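PDB 4LE6: organophosphorus hydrolase from Pseudomonas pseudoalcaligenes, which probably hydrolyses aryl dialkyl phosphate triesters, as a phosphotriesterase of the metallo-beta-lactamase superfamily with two zinc ions in its active site. Local coordinates for residues 301-306 with 310-315; 254-259 with 278-283. All coordinates share one frame; numbering follows the deposited sequence.

Both contacts belong to the same part of the fold, with centres about 9 Å apart, yet they are built from different chemistry. Contact 1 joins the last two strands of a sheet and is partly buried; its backbone bonds pair the strands, and His302 and Arg304 lie on the face that meets the second subunit. Contact 2 is buried and wholly apolar across its two segments: the loop that follows helix 252-255 meets helix 269-286 with no hydrogen bond between them. The two touch through Tyr310 and Trp312, which pack against Phe256, Leu280 and Ala281; Phe256 O probably accepts a hydrogen bond from Tyr310 N at 2.8 Å, tying loop to outer strand.

Contact 1. Residues 301-306 with 310-315; sequences GHVRKE and YAWVPV
His302 and Val313 face each other as an antiparallel hydrogen-bonded pair: His302 N gives its hydrogen to Val313 O at 2.9 Å, and Val313 N returns a bond to His302 O. The next hydrogen-bonded pair, Arg304 and Ala311, repeats the exchange, with Arg304 N reaching Ala311 O at 2.9 Å in an almost straight bond (174°). Val313 O carries more than one partner. Water 1 also donates to it at 2.7 Å while hydrogen-bonding His302 ND1 in the plane of the imidazole, so this water fastens the ring to the opposite strand.

The segments form an edge beta hairpin of a mixed sheet in the metallo-beta-lactamase fold, with 310-314 as its outermost strand within this chain. On the face of His302, Arg304, Ala311 and Val313, every nitrogen of the guanidinium has an acceptor. NE and NH2 grip Glu306 side-on, both using OE2, which lies 2.7 Å from Arg304 NE and in the guanidinium plane; NH1 bonds Arg76 O of the second subunit. The Arg304 chain runs extended from the backbone and then turns at chi3 (76°), bringing the group across the outer strand with Ala311 CB over one face, 3.5 Å from Arg304 NH2. Phe78 of the second subunit stacks on the His302 ring.

On the other face Val303, Tyr310 and Trp312 pack, with the exposed Lys305 at the end of the strand. Val303 CG1 sits 3.8 Å from Tyr310 CD2, and the tyrosine ring also packs on Leu280, Ala281 and Ala284 of helix 269-286. Trp312 has CG anti to its own N (chi1 174°), which swings the indole back across the neighbouring strand, where CE3 lies 3.3 Å from His302 O and the far end of the six-membered ring rests against Gly301.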
ATOM      1  N   GLY A 301      -3.675  -8.889  -2.034  1.00 19.18           N
ATOM      2  CA  GLY A 301      -4.255  -8.412  -3.267  1.00 19.73           C
ATOM      3  C   GLY A 301      -4.771  -9.534  -4.131  1.00 21.76           C
ATOM      4  O   GLY A 301      -4.955 -10.644  -3.647  1.00 23.70           O
ATOM      5  N   HIS A 302      -4.998  -9.235  -5.410  1.00 20.85           N
ATOM      6  CA  HIS A 302      -5.520 -10.215  -6.351  1.00 22.53           C
ATOM      7  C   HIS A 302      -4.605 -10.304  -7.543  1.00 24.71           C
ATOM      8  O   HIS A 302      -3.812  -9.396  -7.809  1.00 22.41           O
ATOM      9  CB  HIS A 302      -6.905  -9.827  -6.865  1.00 24.53           C
ATOM     10  CG  HIS A 302      -7.964  -9.811  -5.815  1.00 26.14           C
ATOM     11  ND1 HIS A 302      -8.177  -8.728  -4.990  1.00 23.85           N
ATOM     12  CD2 HIS A 302      -8.877 -10.742  -5.454  1.00 26.76           C
ATOM     13  CE1 HIS A 302      -9.179  -8.991  -4.171  1.00 24.76           C
ATOM     14  NE2 HIS A 302      -9.619 -10.211  -4.429  1.00 27.71           N
ATOM     15  N   VAL A 303      -4.735 -11.414  -8.257  1.00 25.20           N
ATOM     16  CA  VAL A 303      -4.025 -11.640  -9.506  1.00 25.59           C
ATOM     17  C   VAL A 303      -4.999 -11.494 -10.662  1.00 25.57           C
ATOM     18  O   VAL A 303      -6.070 -12.102 -10.650  1.00 24.85           O
ATOM     19  CB  VAL A 303      -3.467 -13.077  -9.569  1.00 22.66           C
ATOM     20  CG1 VAL A 303      -2.661 -13.280 -10.851  1.00 25.11           C
ATOM     21  CG2 VAL A 303      -2.618 -13.357  -8.363  1.00 21.70           C
ATOM     22  N   ARG A 304      -4.601 -10.717 -11.666  1.00 25.31           N
ATOM     23  CA  ARG A 304      -5.398 -10.507 -12.860  1.00 24.56           C
ATOM     24  C   ARG A 304      -4.657 -11.104 -14.042  1.00 25.62           C
ATOM     25  O   ARG A 304      -3.435 -10.966 -14.163  1.00 27.73           O
ATOM     26  CB  ARG A 304      -5.605  -9.008 -13.093  1.00 25.75           C
ATOM     27  CG  ARG A 304      -6.342  -8.646 -14.377  1.00 30.66           C
ATOM     28  CD  ARG A 304      -6.555  -7.120 -14.500  1.00 29.86           C
ATOM     29  NE  ARG A 304      -5.328  -6.425 -14.890  1.00 26.87           N
ATOM     30  CZ  ARG A 304      -4.790  -5.378 -14.264  1.00 24.67           C
ATOM     31  NH1 ARG A 304      -5.351  -4.836 -13.196  1.00 23.98           N
ATOM     32  NH2 ARG A 304      -3.667  -4.863 -14.732  1.00 24.90           N
ATOM     33  N   LYS A 305      -5.398 -11.765 -14.920  1.00 25.65           N
ATOM     34  CA  LYS A 305      -4.804 -12.297 -16.125  0.53 26.63           C
ATOM     35  C   LYS A 305      -4.706 -11.187 -17.170  1.00 27.45           C
ATOM     36  O   LYS A 305      -5.654 -10.442 -17.383  1.00 28.78           O
ATOM     37  CB  LYS A 305      -5.630 -13.458 -16.671  0.53 28.62           C
ATOM     38  CG  LYS A 305      -4.927 -14.186 -17.802  0.53 29.79           C
ATOM     39  CD  LYS A 305      -5.789 -15.266 -18.429  0.53 29.83           C
ATOM     40  CE  LYS A 305      -5.039 -15.972 -19.538  0.53 30.78           C
ATOM     41  NZ  LYS A 305      -4.672 -15.020 -20.627  0.53 31.80           N
ATOM     42  N   GLU A 306      -3.538 -11.069 -17.798  1.00 27.71           N
ATOM     43  CA  GLU A 306      -3.319 -10.129 -18.890  1.00 28.63           C
ATOM     44  C   GLU A 306      -3.273 -10.918 -20.198  1.00 31.65           C
ATOM     45  O   GLU A 306      -3.310 -12.141 -20.168  1.00 33.52           O
ATOM     46  CB  GLU A 306      -2.006  -9.389 -18.682  1.00 30.41           C
ATOM     47  CG  GLU A 306      -2.017  -8.432 -17.495  1.00 29.89           C
ATOM     48  CD  GLU A 306      -2.824  -7.173 -17.764  1.00 33.90           C
ATOM     49  OE1 GLU A 306      -2.750  -6.625 -18.889  1.00 39.61           O
ATOM     50  OE2 GLU A 306      -3.546  -6.723 -16.850  1.00 34.16           O
ATOM     51  N   TYR A 310       0.495 -12.010 -16.185  1.00 25.92           N
ATOM     52  CA  TYR A 310      -0.451 -11.621 -15.146  1.00 25.30           C
ATOM     53  C   TYR A 310      -0.100 -10.251 -14.591  1.00 25.66           C
ATOM     54  O   TYR A 310       0.932  -9.687 -14.940  1.00 25.55           O
ATOM     55  CB  TYR A 310      -0.444 -12.656 -14.004  1.00 24.23           C
ATOM     56  CG  TYR A 310      -0.867 -14.036 -14.472  1.00 24.89           C
ATOM     57  CD1 TYR A 310       0.055 -14.910 -15.037  1.00 25.50           C
ATOM     58  CD2 TYR A 310      -2.188 -14.448 -14.383  1.00 25.05           C
ATOM     59  CE1 TYR A 310      -0.334 -16.174 -15.498  1.00 26.38           C
ATOM     60  CE2 TYR A 310      -2.583 -15.713 -14.849  1.00 25.87           C
ATOM     61  CZ  TYR A 310      -1.648 -16.557 -15.408  1.00 26.39           C
ATOM     62  OH  TYR A 310      -2.016 -17.799 -15.864  1.00 29.97           O
ATOM     63  N   ALA A 311      -0.969  -9.727 -13.731  1.00 25.06           N
ATOM     64  CA  ALA A 311      -0.711  -8.484 -13.018  1.00 25.63           C
ATOM     65  C   ALA A 311      -1.142  -8.658 -11.567  1.00 24.00           C
ATOM     66  O   ALA A 311      -2.082  -9.402 -11.279  1.00 26.59           O
ATOM     67  CB  ALA A 311      -1.453  -7.325 -13.659  1.00 30.44           C
ATOM     68  N   TRP A 312      -0.440  -7.978 -10.667  1.00 22.65           N
ATOM     69  CA  TRP A 312      -0.745  -7.967  -9.236  1.00 23.75           C
ATOM     70  C   TRP A 312      -1.546  -6.711  -8.936  1.00 22.69           C
ATOM     71  O   TRP A 312      -1.179  -5.636  -9.394  1.00 25.50           O
ATOM     72  CB  TRP A 312       0.564  -7.921  -8.462  1.00 24.37           C
ATOM     73  CG  TRP A 312       0.439  -7.762  -6.979  1.00 22.67           C
ATOM     74  CD1 TRP A 312       0.964  -6.757  -6.213  1.00 23.41           C
ATOM     75  CD2 TRP A 312      -0.210  -8.663  -6.067  1.00 18.61           C
ATOM     76  NE1 TRP A 312       0.655  -6.970  -4.879  1.00 21.62           N
ATOM     77  CE2 TRP A 312      -0.062  -8.130  -4.771  1.00 18.87           C
ATOM     78  CE3 TRP A 312      -0.912  -9.861  -6.223  1.00 20.08           C
ATOM     79  CZ2 TRP A 312      -0.590  -8.756  -3.640  1.00 18.43           C
ATOM     80  CZ3 TRP A 312      -1.439 -10.481  -5.087  1.00 22.64           C
ATOM     81  CH2 TRP A 312      -1.270  -9.926  -3.825  1.00 21.87           C
ATOM     82  N   VAL A 313      -2.646  -6.857  -8.203  1.00 22.02           N
ATOM     83  CA  VAL A 313      -3.475  -5.730  -7.815  1.00 21.57           C
ATOM     84  C   VAL A 313      -3.524  -5.687  -6.297  1.00 23.00           C
ATOM     85  O   VAL A 313      -4.205  -6.506  -5.668  1.00 23.55           O
ATOM     86  CB  VAL A 313      -4.896  -5.821  -8.395  1.00 23.05           C
ATOM     87  CG1 VAL A 313      -5.719  -4.593  -7.978  1.00 23.11           C
ATOM     88  CG2 VAL A 313      -4.833  -5.903  -9.911  1.00 25.84           C
ATOM     89  N   PRO A 314      -2.766  -4.756  -5.694  1.00 23.58           N
ATOM     90  CA  PRO A 314      -2.726  -4.718  -4.228  1.00 23.08           C
ATOM     91  C   PRO A 314      -4.020  -4.176  -3.650  1.00 23.42           C
ATOM     92  O   PRO A 314      -4.682  -3.345  -4.271  1.00 19.61           O
ATOM     93  CB  PRO A 314      -1.574  -3.761  -3.929  1.00 21.00           C
ATOM     94  CG  PRO A 314      -1.480  -2.870  -5.163  1.00 23.25           C
ATOM     95  CD  PRO A 314      -1.948  -3.697  -6.314  1.00 25.19           C
ATOM     96  N   VAL A 315      -4.378  -4.653  -2.468  1.00 20.13           N
ATOM     97  CA  VAL A 315      -5.547  -4.151  -1.780  1.00 22.11           C
ATOM     98  C   VAL A 315      -5.382  -2.659  -1.516  1.00 22.94           C
ATOM     99  O   VAL A 315      -4.262  -2.151  -1.333  1.00 20.84           O
ATOM    100  CB  VAL A 315      -5.759  -4.900  -0.451  1.00 21.05           C
ATOM    101  CG1 VAL A 315      -4.644  -4.585   0.505  1.00 20.11           C
ATOM    102  CG2 VAL A 315      -7.110  -4.574   0.150  1.00 26.12           C
TER
HETATM  103  O   HOH W   1      -6.733  -6.394  -4.831  1.00 23.33           O

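Contact 2. Residues 254-259 with 278-283; sequences VQFAKP and RILAEA
Leu280 points from helix 269-286 at the loop carrying Phe256 and Pro259 and divides its two methyl groups between them. The helix covers one outer side of the alpha-beta/beta-alpha sandwich, and the loop follows the short, weakly bonded helix 252-255. Leu280 makes the contacts from the helix side. Its CG lies anti to its own carbonyl carbon (chi1 -75°), and the second torsion (171°) sets CD1 anti to CA, extending it toward the proline. CD2 approaches the Phe256 ring obliquely, 3.6 Å from Phe256 CE1, with the two side chains crossing at about a right angle. CD1 instead packs against the proline ring, also at a slant, and lies 3.8 Å from Pro259 CG.

Trp245 of strand 240-246 packs on both Phe256 and Leu280, while the Trp312 ring meets that of Phe256 with their planes inclined by only about 25°. The segment has polar fastenings of its own. Gln255, whose side chain lies about 8 Å from that of the zinc ligand His294, leads away from Leu280; its OE1 accepts from Leu250 N and Asn251 N, and NE2 bonds Val261 O. Within the turn, Lys258 N donates to Val254 O at 2.8 Å.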
ATOM      1  N   VAL A 254       8.467  -8.461 -12.158  1.00 29.76           N
ATOM      2  CA  VAL A 254       8.984  -9.288 -13.251  1.00 30.34           C
ATOM      3  C   VAL A 254       8.158 -10.548 -13.464  1.00 29.63           C
ATOM      4  O   VAL A 254       7.844 -10.886 -14.601  1.00 26.88           O
ATOM      5  CB  VAL A 254      10.444  -9.705 -12.983  1.00 25.98           C
ATOM      6  CG1 VAL A 254      10.966 -10.661 -14.049  1.00 26.69           C
ATOM      7  CG2 VAL A 254      11.337  -8.496 -12.886  1.00 25.68           C
ATOM      8  N   GLN A 255       7.819 -11.241 -12.376  1.00 24.81           N
ATOM      9  CA  GLN A 255       7.340 -12.615 -12.467  1.00 28.62           C
ATOM     10  C   GLN A 255       5.822 -12.763 -12.603  1.00 28.19           C
ATOM     11  O   GLN A 255       5.337 -13.859 -12.855  1.00 25.65           O
ATOM     12  CB  GLN A 255       7.834 -13.425 -11.264  1.00 28.77           C
ATOM     13  CG  GLN A 255       9.356 -13.618 -11.236  1.00 27.84           C
ATOM     14  CD  GLN A 255       9.813 -14.410 -10.026  1.00 27.48           C
ATOM     15  OE1 GLN A 255       9.757 -13.920  -8.905  1.00 27.16           O
ATOM     16  NE2 GLN A 255      10.239 -15.644 -10.243  1.00 26.37           N
ATOM     17  N   PHE A 256       5.069 -11.686 -12.407  1.00 25.79           N
ATOM     18  CA  PHE A 256       3.676 -11.684 -12.833  1.00 25.47           C
ATOM     19  C   PHE A 256       3.653 -11.540 -14.345  1.00 27.50           C
ATOM     20  O   PHE A 256       3.065 -12.375 -15.047  1.00 26.83           O
ATOM     21  CB  PHE A 256       2.890 -10.566 -12.161  1.00 24.50           C
ATOM     22  CG  PHE A 256       2.504 -10.872 -10.733  1.00 22.81           C
ATOM     23  CD1 PHE A 256       1.420 -11.682 -10.457  1.00 21.49           C
ATOM     24  CD2 PHE A 256       3.214 -10.332  -9.672  1.00 21.01           C
ATOM     25  CE1 PHE A 256       1.049 -11.955  -9.136  1.00 21.39           C
ATOM     26  CE2 PHE A 256       2.851 -10.603  -8.357  1.00 22.87           C
ATOM     27  CZ  PHE A 256       1.771 -11.416  -8.089  1.00 21.53           C
ATOM     28  N   ALA A 257       4.329 -10.514 -14.859  1.00 26.27           N
ATOM     29  CA  ALA A 257       4.374 -10.311 -16.309  1.00 26.49           C
ATOM     30  C   ALA A 257       5.061 -11.479 -17.035  1.00 27.74           C
ATOM     31  O   ALA A 257       4.644 -11.876 -18.125  1.00 27.96           O
ATOM     32  CB  ALA A 257       5.066  -9.006 -16.641  1.00 27.76           C
ATOM     33  N   LYS A 258       6.117 -12.023 -16.431  1.00 27.30           N
ATOM     34  CA  LYS A 258       6.890 -13.106 -17.048  1.00 28.74           C
ATOM     35  C   LYS A 258       7.167 -14.227 -16.038  1.00 27.66           C
ATOM     36  O   LYS A 258       8.269 -14.333 -15.490  1.00 26.91           O
ATOM     37  CB  LYS A 258       8.180 -12.537 -17.635  1.00 32.83           C
ATOM     38  CG  LYS A 258       7.889 -11.453 -18.674  1.00 38.37           C
ATOM     39  CD  LYS A 258       9.047 -11.219 -19.632  1.00 47.65           C
ATOM     40  CE  LYS A 258       8.697 -10.138 -20.664  1.00 58.10           C
ATOM     41  NZ  LYS A 258       9.881  -9.681 -21.450  1.00 66.81           N
ATOM     42  N   PRO A 259       6.143 -15.058 -15.780  1.00 31.66           N
ATOM     43  CA  PRO A 259       6.268 -16.140 -14.793  1.00 30.03           C
ATOM     44  C   PRO A 259       7.372 -17.112 -15.176  1.00 29.42           C
ATOM     45  O   PRO A 259       7.849 -17.827 -14.300  1.00 28.72           O
ATOM     46  CB  PRO A 259       4.911 -16.835 -14.848  1.00 30.88           C
ATOM     47  CG  PRO A 259       3.966 -15.803 -15.372  1.00 35.90           C
ATOM     48  CD  PRO A 259       4.787 -14.986 -16.349  1.00 35.31           C
ATOM     49  N   ARG A 278       0.752 -22.545 -12.572  1.00 30.09           N
ATOM     50  CA  ARG A 278      -0.511 -23.137 -12.143  0.74 29.73           C
ATOM     51  C   ARG A 278      -1.222 -22.294 -11.087  1.00 27.27           C
ATOM     52  O   ARG A 278      -2.441 -22.023 -11.186  1.00 25.76           O
ATOM     53  CB  ARG A 278      -0.271 -24.539 -11.594  0.74 31.69           C
ATOM     54  CG  ARG A 278      -1.510 -25.198 -11.039  0.74 33.16           C
ATOM     55  CD  ARG A 278      -1.296 -26.693 -10.852  0.74 35.03           C
ATOM     56  NE  ARG A 278      -0.238 -26.967  -9.877  0.74 33.83           N
ATOM     57  CZ  ARG A 278      -0.412 -26.989  -8.561  0.74 32.10           C
ATOM     58  NH1 ARG A 278       0.614 -27.254  -7.766  0.74 35.32           N
ATOM     59  NH2 ARG A 278      -1.602 -26.749  -8.030  0.74 28.65           N
ATOM     60  N   ILE A 279      -0.477 -21.900 -10.061  1.00 26.39           N
ATOM     61  CA  ILE A 279      -1.057 -21.133  -8.966  1.00 23.36           C
ATOM     62  C   ILE A 279      -1.541 -19.761  -9.457  1.00 23.58           C
ATOM     63  O   ILE A 279      -2.577 -19.256  -9.011  1.00 22.77           O
ATOM     64  CB  ILE A 279      -0.042 -20.979  -7.814  1.00 23.62           C
ATOM     65  CG1 ILE A 279       0.247 -22.351  -7.167  1.00 28.40           C
ATOM     66  CG2 ILE A 279      -0.545 -19.990  -6.745  1.00 23.31           C
ATOM     67  CD1 ILE A 279      -0.972 -23.058  -6.582  1.00 31.71           C
ATOM     68  N   LEU A 280      -0.795 -19.141 -10.366  1.00 26.79           N
ATOM     69  CA  LEU A 280      -1.211 -17.829 -10.860  1.00 23.28           C
ATOM     70  C   LEU A 280      -2.495 -18.004 -11.650  1.00 25.11           C
ATOM     71  O   LEU A 280      -3.463 -17.240 -11.466  1.00 25.11           O
ATOM     72  CB  LEU A 280      -0.133 -17.198 -11.741  1.00 23.96           C
ATOM     73  CG  LEU A 280       1.088 -16.635 -11.015  1.00 24.73           C
ATOM     74  CD1 LEU A 280       2.155 -16.264 -12.042  1.00 24.02           C
ATOM     75  CD2 LEU A 280       0.708 -15.425 -10.157  1.00 24.56           C
ATOM     76  N   ALA A 281      -2.520 -19.020 -12.512  1.00 26.79           N
ATOM     77  CA  ALA A 281      -3.720 -19.276 -13.303  1.00 26.82           C
ATOM     78  C   ALA A 281      -4.942 -19.479 -12.393  1.00 28.27           C
ATOM     79  O   ALA A 281      -6.002 -18.876 -12.619  1.00 28.27           O
ATOM     80  CB  ALA A 281      -3.514 -20.480 -14.199  1.00 27.20           C
ATOM     81  N   GLU A 282      -4.782 -20.306 -11.353  1.00 28.44           N
ATOM     82  CA  GLU A 282      -5.874 -20.582 -10.415  1.00 27.28           C
ATOM     83  C   GLU A 282      -6.310 -19.341  -9.627  1.00 26.61           C
ATOM     84  O   GLU A 282      -7.507 -19.080  -9.460  1.00 27.41           O
ATOM     85  CB  GLU A 282      -5.446 -21.692  -9.436  1.00 30.45           C
ATOM     86  CG  GLU A 282      -6.307 -21.832  -8.197  1.00 50.22           C
ATOM     87  CD  GLU A 282      -5.900 -23.020  -7.336  1.00 62.81           C
ATOM     88  OE1 GLU A 282      -4.788 -23.562  -7.546  1.00 61.52           O
ATOM     89  OE2 GLU A 282      -6.694 -23.412  -6.453  1.00 68.84           O
ATOM     90  N   ALA A 283      -5.345 -18.591  -9.115  1.00 25.05           N
ATOM     91  CA  ALA A 283      -5.660 -17.382  -8.359  1.00 24.58           C
ATOM     92  C   ALA A 283      -6.417 -16.392  -9.244  1.00 27.11           C
ATOM     93  O   ALA A 283      -7.383 -15.754  -8.803  1.00 27.23           O
ATOM     94  CB  ALA A 283      -4.388 -16.739  -7.849  1.00 22.10           C
TER